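Local coordinates for protein MIF (Toxoplasma gondii, PDB 4DH4) that belongs to the macrophage migration inhibitory factor family, small alpha/beta proteins that assemble as trimers, at residues A[81-84]-A[85-89]. Residues are numbered along the deposited sequence; the frame is centred on the assembly and turned at random. Where two conformers were deposited one is given.
Sequences SAAC and ERHLG
The carbonyl oxygen of A82 takes two bonds: the backbone N of R86 reaches A82 O at 3.0 Å, and a water donates to the same oxygen at 2.8 Å. That water also makes a weak bond to OE2 of E85, whose chain runs out extended, CG anti to the backbone N (chi1 -171°), while its OE1 accepts from the backbone N of K92. R86 folds back along the helix instead. Its bend at chi3 (68°) lays one face of the guanidinium over CA of A83, which sits off the centre of the group, with NH2 3.8 Å from CB of A83; NH2 also forms a salt bridge with OD1 of D22 in helix 13-31. NE2 of H87 is hydrogen-bonded to the same OD1 of D22, so R86 and H87 meet helix 13-31 at one oxygen. Residues 81-88 form the last two turns of helix 70-88, the helical crossover of the beta-alpha-beta unit between strands 58-65 and 95-102. On the side facing the sheet, CB of C84 meets CD1 of L88 at 4.2 Å; C84 rests on I5 and I95, and L88 on C7. At the C-terminal end, C84 O accepts a hydrogen bond from N of L88 at 2.7 Å and a weak one from N of G89 at 3.3 Å; G89, with positive phi (81°), is the first residue to leave the helical conformation.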
loop_
_atom_site.group_PDB
_atom_site.type_symbol
_atom_site.label_atom_id
_atom_site.label_comp_id
_atom_site.label_asym_id
_atom_site.label_seq_id
_atom_site.Cartn_x
_atom_site.Cartn_y
_atom_site.Cartn_z
ATOM N N SER A 81 -11.216 9.914 9.456
ATOM C CA SER A 81 -10.788 9.706 10.835
ATOM C C SER A 81 -12.000 9.515 11.739
ATOM O O SER A 81 -12.031 8.595 12.562
ATOM C CB SER A 81 -9.957 10.890 11.334
ATOM O OG SER A 81 -8.656 10.854 10.789
ATOM N N ALA A 82 -13.000 10.375 11.555
ATOM C CA ALA A 82 -14.218 10.359 12.379
ATOM C C ALA A 82 -14.989 9.044 12.197
ATOM O O ALA A 82 -15.495 8.479 13.166
ATOM C CB ALA A 82 -15.103 11.562 12.067
ATOM N N ALA A 83 -15.039 8.552 10.960
ATOM C CA ALA A 83 -15.708 7.290 10.631
ATOM C C ALA A 83 -14.998 6.082 11.247
ATOM O O ALA A 83 -15.646 5.158 11.744
ATOM C CB ALA A 83 -15.824 7.133 9.120
ATOM N N CYS A 84 -13.666 6.095 11.219
ATOM C CA CYS A 84 -12.877 5.031 11.847
ATOM C C CYS A 84 -13.084 5.036 13.361
ATOM O O CYS A 84 -13.168 3.982 13.982
ATOM C CB CYS A 84 -11.389 5.184 11.516
ATOM S SG CYS A 84 -10.974 4.790 9.784
ATOM N N GLU A 85 -13.162 6.223 13.946
ATOM C CA GLU A 85 -13.389 6.346 15.388
ATOM C C GLU A 85 -14.752 5.771 15.754
ATOM O O GLU A 85 -14.876 5.002 16.707
ATOM C CB GLU A 85 -13.312 7.808 15.804
ATOM C CG GLU A 85 -13.329 8.037 17.306
ATOM C CD GLU A 85 -13.072 9.484 17.635
ATOM O OE1 GLU A 85 -11.965 9.791 18.124
ATOM O OE2 GLU A 85 -13.967 10.323 17.369
ATOM N N ARG A 86 -15.755 6.153 14.967
ATOM C CA ARG A 86 -17.143 5.717 15.115
ATOM C C ARG A 86 -17.305 4.205 14.928
ATOM O O ARG A 86 -17.957 3.541 15.736
ATOM C CB ARG A 86 -17.998 6.482 14.097
ATOM C CG ARG A 86 -19.508 6.295 14.169
ATOM C CD ARG A 86 -20.222 7.515 13.550
ATOM N NE ARG A 86 -20.038 7.632 12.095
ATOM C CZ ARG A 86 -19.306 8.566 11.476
ATOM N NH1 ARG A 86 -18.655 9.499 12.167
ATOM N NH2 ARG A 86 -19.222 8.567 10.151
ATOM N N HIS A 87 -16.707 3.659 13.872
ATOM C CA HIS A 87 -16.895 2.248 13.533
ATOM C C HIS A 87 -15.876 1.281 14.133
ATOM O O HIS A 87 -16.191 0.105 14.337
ATOM C CB HIS A 87 -16.969 2.067 12.015
ATOM C CG HIS A 87 -18.132 2.764 11.389
ATOM N ND1 HIS A 87 -19.434 2.359 11.590
ATOM C CD2 HIS A 87 -18.196 3.855 10.590
ATOM C CE1 HIS A 87 -20.250 3.161 10.931
ATOM N NE2 HIS A 87 -19.524 4.076 10.313
ATOM N N LEU A 88 -14.667 1.760 14.409
ATOM C CA LEU A 88 -13.585 0.876 14.865
ATOM C C LEU A 88 -13.131 1.137 16.302
ATOM O O LEU A 88 -12.453 0.299 16.896
ATOM C CB LEU A 88 -12.372 0.945 13.919
ATOM C CG LEU A 88 -12.580 0.737 12.412
ATOM C CD1 LEU A 88 -11.275 0.973 11.655
ATOM C CD2 LEU A 88 -13.141 -0.641 12.088
ATOM N N GLY A 89 -13.498 2.297 16.840
ATOM C CA GLY A 89 -13.086 2.709 18.181
ATOM C C GLY A 89 -11.687 3.298 18.258
ATOM O O GLY A 89 -11.177 3.542 19.353
HETATM O O HOH W 1 -16.480 10.072 15.200
#